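Local coordinates for SusD-like carbohydrate binding protein BF1063 (Bacteroides fragilis NCTC 9343, PDB 3I4G) that probably binds carbohydrate at the outer membrane, as a member of the SusD family of glycan-binding lipoproteins, at residues Y236-L239 against S243-T246; L319-Y324 against R420-M425. All blocks are in the same frame, centred on the assembly; numbering follows the deposited sequence.

Contact 1 of 2, residues Y236-L239 against S243-T246; sequences YQEL and STGT
A 3-10 turn beginning at Q237, in the loop between helix 214-227 and strand 251-252, is closed by a hydroxyl of the same loop: T244 leans on E238. T244 OG1 donates to E238 O at 2.7 Å, coming in within the carbonyl plane on a lone pair, with a C=O...OG1 angle of 118°. The chi1 of T244, 51°, sets OG1 between its own backbone N and carbonyl carbon and leaves the methyl CG2 anti to that carbon, turned along the glutamate. There CG2 lies 4.0 Å from E238 CD, while OG1 also rests against E238 CB at 3.3 Å; the threonine thus lies at a slant over the glutamate chain, spanning its aliphatic root and the start of the carboxylate. Within the 3-10 turn L239 N bonds back to Y236 O. A water bridges E238 and T244 as well, donating to T244 O at 2.5 Å and, weakly, to E238 O. The chain thus turns back on itself in an irregular connection of the SusD-family fold, with no strand pairing between its two arms. The absence of a side chain at G245 probably helps the backbones approach, its CA being 3.9 Å from L239 O. N251 ND2 binds both L239 O and G245 O, tying the two arms to the start of the next strand. The CB of L239 is directed away from 243-246, and its side chain packs on R420 and R386.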
ATOM      1  N   TYR A 236       2.130 -15.416  -8.098  1.00  8.63           N
ATOM      2  CA  TYR A 236       2.255 -14.057  -7.573  1.00  7.57           C
ATOM      3  C   TYR A 236       1.286 -13.106  -8.259  1.00  8.15           C
ATOM      4  O   TYR A 236       0.569 -12.378  -7.588  1.00  8.84           O
ATOM      5  CB  TYR A 236       3.682 -13.559  -7.783  1.00  7.87           C
ATOM      6  CG  TYR A 236       4.055 -12.201  -7.218  1.00  7.96           C
ATOM      7  CD1 TYR A 236       4.502 -12.076  -5.937  1.00  9.29           C
ATOM      8  CD2 TYR A 236       4.065 -11.075  -8.033  1.00  7.84           C
ATOM      9  CE1 TYR A 236       4.918 -10.865  -5.436  1.00  8.35           C
ATOM     10  CE2 TYR A 236       4.479  -9.846  -7.569  1.00  7.80           C
ATOM     11  CZ  TYR A 236       4.902  -9.746  -6.257  1.00  7.82           C
ATOM     12  OH  TYR A 236       5.324  -8.517  -5.778  1.00  8.67           O
ATOM     13  N   GLN A 237       1.275 -13.100  -9.587  1.00  7.99           N
ATOM     14  CA  GLN A 237       0.419 -12.161 -10.340  1.00  9.27           C
ATOM     15  C   GLN A 237      -1.051 -12.264  -9.977  1.00  8.75           C
ATOM     16  O   GLN A 237      -1.760 -11.252  -9.876  1.00  8.86           O
ATOM     17  CB  GLN A 237       0.574 -12.358 -11.848  1.00  8.85           C
ATOM     18  CG  GLN A 237       1.937 -12.005 -12.389  1.00  8.87           C
ATOM     19  CD  GLN A 237       1.980 -12.139 -13.872  1.00 11.30           C
ATOM     20  OE1 GLN A 237       2.139 -13.258 -14.395  1.00 11.97           O
ATOM     21  NE2 GLN A 237       1.917 -11.017 -14.579  1.00 11.42           N
ATOM     22  N   GLU A 238      -1.503 -13.495  -9.765  1.00  7.67           N
ATOM     23  CA  GLU A 238      -2.908 -13.778  -9.512  1.00  8.99           C
ATOM     24  C   GLU A 238      -3.395 -13.317  -8.167  1.00  7.93           C
ATOM     25  O   GLU A 238      -4.601 -13.236  -7.960  1.00  8.60           O
ATOM     26  CB  GLU A 238      -3.196 -15.299  -9.724  1.00  8.46           C
ATOM     27  CG  GLU A 238      -3.242 -15.617 -11.225  1.00  9.88           C
ATOM     28  CD  GLU A 238      -3.386 -17.087 -11.548  1.00 12.41           C
ATOM     29  OE1 GLU A 238      -3.454 -17.910 -10.639  1.00 12.75           O
ATOM     30  OE2 GLU A 238      -3.444 -17.408 -12.769  1.00 18.02           O
ATOM     31  N   LEU A 239      -2.493 -12.958  -7.270  1.00  7.65           N
ATOM     32  CA  LEU A 239      -2.885 -12.313  -6.015  1.00  7.72           C
ATOM     33  C   LEU A 239      -3.586 -10.994  -6.232  1.00  9.68           C
ATOM     34  O   LEU A 239      -4.336 -10.570  -5.358  1.00  8.73           O
ATOM     35  CB  LEU A 239      -1.652 -12.036  -5.159  1.00  9.14           C
ATOM     36  CG  LEU A 239      -0.892 -13.249  -4.642  1.00  8.13           C
ATOM     37  CD1 LEU A 239       0.442 -12.788  -4.049  1.00  8.36           C
ATOM     38  CD2 LEU A 239      -1.744 -14.040  -3.639  1.00 10.26           C
ATOM     39  N   SER A 243     -10.209 -12.182 -10.877  0.50 10.92           N
ATOM     40  CA  SER A 243     -10.699 -13.543 -11.101  0.50 12.07           C
ATOM     41  C   SER A 243     -10.130 -14.571 -10.138  0.50 12.80           C
ATOM     42  O   SER A 243     -10.702 -15.649  -9.982  0.50 15.10           O
ATOM     43  CB  SER A 243     -10.386 -14.007 -12.536  0.50 12.73           C
ATOM     44  OG  SER A 243     -11.060 -13.228 -13.517  0.50 11.92           O
ATOM     45  N   THR A 244      -9.000 -14.244  -9.508  1.00 11.60           N
ATOM     46  CA  THR A 244      -8.271 -15.143  -8.651  1.00 10.02           C
ATOM     47  C   THR A 244      -7.899 -14.641  -7.265  1.00 11.36           C
ATOM     48  O   THR A 244      -7.456 -15.409  -6.411  1.00 12.04           O
ATOM     49  CB  THR A 244      -6.952 -15.475  -9.405  1.00 10.95           C
ATOM     50  OG1 THR A 244      -6.308 -14.265  -9.831  1.00 11.01           O
ATOM     51  CG2 THR A 244      -7.226 -16.355 -10.644  1.00 13.27           C
ATOM     52  N   GLY A 245      -8.029 -13.337  -7.051  1.00 10.30           N
ATOM     53  CA  GLY A 245      -7.550 -12.731  -5.834  1.00 10.36           C
ATOM     54  C   GLY A 245      -8.271 -13.063  -4.560  1.00 10.74           C
ATOM     55  O   GLY A 245      -7.765 -12.767  -3.476  1.00 11.04           O
ATOM     56  N   THR A 246      -9.478 -13.618  -4.660  1.00 10.70           N
ATOM     57  CA  THR A 246     -10.203 -14.045  -3.466  1.00 11.80           C
ATOM     58  C   THR A 246     -10.266 -15.561  -3.334  1.00 12.43           C
ATOM     59  O   THR A 246     -10.873 -16.036  -2.361  1.00 14.87           O
ATOM     60  CB  THR A 246     -11.657 -13.507  -3.430  1.00 10.27           C
ATOM     61  OG1 THR A 246     -12.422 -14.129  -4.458  1.00 13.02           O
ATOM     62  CG2 THR A 246     -11.701 -12.013  -3.588  1.00 12.91           C
TER
HETATM   63  O   HOH W   1      -5.077 -16.298  -6.462  1.00 34.28           O

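Contact 2 of 2, residues L319-Y324 against R420-M425; sequences LDYTIY and RASVNM
With chi1 at -62°, CG of Y321 stands beside its own backbone N, anti to the carbonyl carbon, and chi2 of -30° turns the ring so that its edge meets S422 O in the loop opposite. The hydroxyl reaches this main-chain oxygen: Y321 OH donates to S422 O at 2.6 Å. The approach lies in the carbonyl plane on a lone pair, at a C=O...OH angle of 138°. Seen from the ring, the acceptor sits at the edge and near the ring plane, so that Y321 CE2 also comes to 3.3 Å from S422 O. The phenol therefore meets the loop with its hydroxyl end and one flank. Along that flank V423 CG2 touches Y321 CE2 at 4.2 Å, an apolar contact beside the polar one, and S422 CB lies 3.7 Å from Y321 OH. The serine hydroxyl is bonded to A234 O, while the carbonyl of the same residue takes the tyrosine. The loop is folded into a tight turn, since R420 O accepts from both V423 N, at 2.9 Å, and N424 N, at 2.8 Å; within this turn S422 O faces Y321. R420 in turn is held by salt bridges to E250 and E447. On the other side L319 O accepts from T322 N and I323 N where the helix ends, and the chain passes directly into strand 323-325, paired with strand 360-362. The arrangement is a long-range side-chain-to-backbone hydrogen bond within the SusD-family fold, joining the last turn of helix 317-322 to the loop between helix 414-418 and helix 433-447.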
ATOM      1  N   LEU A 319      10.087  -8.660 -10.954  1.00  6.94           N
ATOM      2  CA  LEU A 319      10.254  -7.401 -11.682  1.00  7.77           C
ATOM      3  C   LEU A 319       9.262  -7.345 -12.831  1.00  8.12           C
ATOM      4  O   LEU A 319       8.399  -6.478 -12.866  1.00  7.75           O
ATOM      5  CB  LEU A 319      11.688  -7.290 -12.170  1.00  8.58           C
ATOM      6  CG  LEU A 319      12.157  -5.986 -12.811  1.00  7.52           C
ATOM      7  CD1 LEU A 319      13.693  -5.978 -12.831  1.00  9.79           C
ATOM      8  CD2 LEU A 319      11.577  -5.765 -14.222  1.00  8.82           C
ATOM      9  N   ASP A 320       9.322  -8.320 -13.746  1.00  7.54           N
ATOM     10  CA  ASP A 320       8.366  -8.330 -14.845  1.00  7.62           C
ATOM     11  C   ASP A 320       6.940  -8.540 -14.354  1.00  8.39           C
ATOM     12  O   ASP A 320       6.008  -8.075 -15.017  1.00  9.66           O
ATOM     13  CB  ASP A 320       8.753  -9.404 -15.905  1.00  8.47           C
ATOM     14  CG  ASP A 320       9.864  -8.961 -16.839  1.00 10.69           C
ATOM     15  OD1 ASP A 320       9.901  -7.747 -17.171  1.00 10.02           O
ATOM     16  OD2 ASP A 320      10.662  -9.846 -17.278  1.00 11.87           O
ATOM     17  N   TYR A 321       6.723  -9.209 -13.226  1.00  7.36           N
ATOM     18  CA  TYR A 321       5.340  -9.323 -12.730  1.00  7.84           C
ATOM     19  C   TYR A 321       4.764  -7.982 -12.263  1.00  8.05           C
ATOM     20  O   TYR A 321       3.574  -7.774 -12.306  1.00  8.30           O
ATOM     21  CB  TYR A 321       5.212 -10.281 -11.551  1.00  8.49           C
ATOM     22  CG  TYR A 321       5.581 -11.730 -11.829  1.00  8.82           C
ATOM     23  CD1 TYR A 321       5.421 -12.288 -13.069  1.00  8.44           C
ATOM     24  CD2 TYR A 321       5.990 -12.576 -10.793  1.00  8.60           C
ATOM     25  CE1 TYR A 321       5.734 -13.636 -13.314  1.00  8.00           C
ATOM     26  CE2 TYR A 321       6.316 -13.905 -11.017  1.00  8.59           C
ATOM     27  CZ  TYR A 321       6.189 -14.422 -12.276  1.00  9.06           C
ATOM     28  OH  TYR A 321       6.495 -15.756 -12.553  1.00 10.23           O
ATOM     29  N   THR A 322       5.632  -7.086 -11.826  1.00  8.18           N
ATOM     30  CA  THR A 322       5.204  -5.847 -11.169  1.00  8.63           C
ATOM     31  C   THR A 322       5.235  -4.605 -12.031  1.00  8.26           C
ATOM     32  O   THR A 322       4.331  -3.749 -11.894  1.00  7.78           O
ATOM     33  CB  THR A 322       6.050  -5.645  -9.915  1.00  8.33           C
ATOM     34  OG1 THR A 322       5.896  -6.817  -9.075  1.00  8.88           O
ATOM     35  CG2 THR A 322       5.614  -4.433  -9.113  1.00  9.45           C
ATOM     36  N   ILE A 323       6.225  -4.500 -12.913  1.00  7.22           N
ATOM     37  CA  ILE A 323       6.394  -3.307 -13.743  1.00  7.91           C
ATOM     38  C   ILE A 323       6.634  -3.677 -15.178  1.00  8.77           C
ATOM     39  O   ILE A 323       7.027  -4.820 -15.474  1.00  9.19           O
ATOM     40  CB  ILE A 323       7.575  -2.412 -13.198  1.00  8.99           C
ATOM     41  CG1 ILE A 323       8.940  -3.099 -13.344  1.00  9.57           C
ATOM     42  CG2 ILE A 323       7.312  -2.040 -11.756  1.00  9.44           C
ATOM     43  CD1 ILE A 323      10.138  -2.225 -12.914  1.00 10.34           C
ATOM     44  N   TYR A 324       6.419  -2.726 -16.089  1.00  7.48           N
ATOM     45  CA  TYR A 324       6.789  -2.923 -17.508  1.00  8.00           C
ATOM     46  C   TYR A 324       7.462  -1.637 -17.999  1.00  9.36           C
ATOM     47  O   TYR A 324       7.554  -0.625 -17.260  1.00  8.21           O
ATOM     48  CB  TYR A 324       5.623  -3.448 -18.372  1.00  7.77           C
ATOM     49  CG  TYR A 324       4.406  -2.573 -18.517  1.00  7.75           C
ATOM     50  CD1 TYR A 324       3.389  -2.642 -17.584  1.00  8.02           C
ATOM     51  CD2 TYR A 324       4.219  -1.773 -19.628  1.00  7.88           C
ATOM     52  CE1 TYR A 324       2.238  -1.919 -17.724  1.00  8.89           C
ATOM     53  CE2 TYR A 324       3.070  -1.018 -19.771  1.00  8.07           C
ATOM     54  CZ  TYR A 324       2.100  -1.091 -18.815  1.00  7.72           C
ATOM     55  OH  TYR A 324       0.957  -0.336 -18.962  1.00  8.88           O
ATOM     56  N   ARG A 420       8.067 -19.284  -3.444  1.00 10.22           N
ATOM     57  CA  ARG A 420       6.826 -19.317  -4.163  1.00  9.83           C
ATOM     58  C   ARG A 420       7.095 -19.883  -5.552  1.00  8.98           C
ATOM     59  O   ARG A 420       8.040 -19.439  -6.209  1.00  8.34           O
ATOM     60  CB  ARG A 420       6.287 -17.862  -4.242  1.00 11.70           C
ATOM     61  CG  ARG A 420       4.948 -17.728  -4.850  1.00 12.38           C
ATOM     62  CD  ARG A 420       4.651 -16.308  -5.247  1.00  9.86           C
ATOM     63  NE  ARG A 420       4.668 -15.357  -4.140  1.00  9.26           N
ATOM     64  CZ  ARG A 420       3.631 -15.119  -3.348  1.00  8.06           C
ATOM     65  NH1 ARG A 420       2.515 -15.813  -3.434  1.00  9.67           N
ATOM     66  NH2 ARG A 420       3.736 -14.198  -2.397  1.00  8.80           N
ATOM     67  N   ALA A 421       6.303 -20.820  -6.055  1.00  9.37           N
ATOM     68  CA  ALA A 421       6.650 -21.490  -7.329  1.00  9.02           C
ATOM     69  C   ALA A 421       6.889 -20.576  -8.518  1.00  9.51           C
ATOM     70  O   ALA A 421       7.767 -20.833  -9.352  1.00 10.39           O
ATOM     71  CB  ALA A 421       5.563 -22.506  -7.684  1.00 10.65           C
ATOM     72  N   SER A 422       6.103 -19.509  -8.616  1.00  9.72           N
ATOM     73  CA  SER A 422       6.224 -18.564  -9.723  1.00  8.83           C
ATOM     74  C   SER A 422       7.410 -17.612  -9.573  1.00  8.77           C
ATOM     75  O   SER A 422       7.687 -16.828 -10.477  1.00  9.69           O
ATOM     76  CB  SER A 422       4.942 -17.751  -9.863  1.00  9.53           C
ATOM     77  OG  SER A 422       4.643 -17.035  -8.662  1.00  9.28           O
ATOM     78  N   VAL A 423       8.099 -17.644  -8.433  1.00  8.04           N
ATOM     79  CA  VAL A 423       9.224 -16.763  -8.172  1.00  8.21           C
ATOM     80  C   VAL A 423      10.492 -17.598  -8.050  1.00  9.86           C
ATOM     81  O   VAL A 423      11.467 -17.367  -8.786  1.00 11.36           O
ATOM     82  CB  VAL A 423       8.904 -15.895  -6.926  1.00  9.36           C
ATOM     83  CG1 VAL A 423      10.115 -15.080  -6.487  1.00 11.68           C
ATOM     84  CG2 VAL A 423       7.698 -14.981  -7.184  1.00  9.79           C
ATOM     85  N   ASN A 424      10.491 -18.524  -7.094  1.00  9.49           N
ATOM     86  CA  ASN A 424      11.547 -19.536  -6.974  1.00 11.24           C
ATOM     87  C   ASN A 424      12.955 -18.948  -6.926  1.00 10.55           C
ATOM     88  O   ASN A 424      13.861 -19.360  -7.663  1.00 11.41           O
ATOM     89  CB  ASN A 424      11.429 -20.551  -8.098  1.00 14.18           C
ATOM     90  CG  ASN A 424      12.288 -21.776  -7.863  1.00 16.58           C
ATOM     91  OD1 ASN A 424      12.380 -22.252  -6.734  1.00 18.84           O
ATOM     92  ND2 ASN A 424      12.902 -22.286  -8.927  1.00 23.96           N
HETATM   93  N   MSE A 425      13.114 -17.956  -6.063  1.00  8.90           N
HETATM   94  CA  MSE A 425      14.407 -17.317  -5.876  1.00  9.64           C
HETATM   95  C   MSE A 425      15.251 -18.062  -4.829  1.00 10.10           C
HETATM   96  O   MSE A 425      14.695 -18.681  -3.935  1.00 11.78           O
HETATM   97  CB  MSE A 425      14.206 -15.851  -5.504  1.00 10.71           C
HETATM   98  CG  MSE A 425      13.732 -15.023  -6.685  1.00 10.98           C
HETATM   99 SE   MSE A 425      15.119 -14.755  -8.066  0.75  8.70          SE
HETATM  100  CE  MSE A 425      16.182 -13.526  -7.084  1.00 11.00           C
TER

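How the contacts relate
From the N terminus, the chain leaves helix 214-227 and soon forms contact 1, a local closure with three residues between its segments, before entering strand 251-252. Contact 2 opens only later, on helix 317-322, and closes a loop of 95 residues when the chain emerges from helix 414-418. The two are therefore in series, neither nested nor crossed, yet their centres lie about 13 Å apart and they touch. Y236 N is probably hydrogen-bonded to S422 OG, at 3.0 Å, while Q237 and Y236 pack on Y321. Segment 236-239 thus joins both 319-324 and 420-425, bringing the loop before strand 251-252 and the loop after helix 414-418 against the end of helix 317-322.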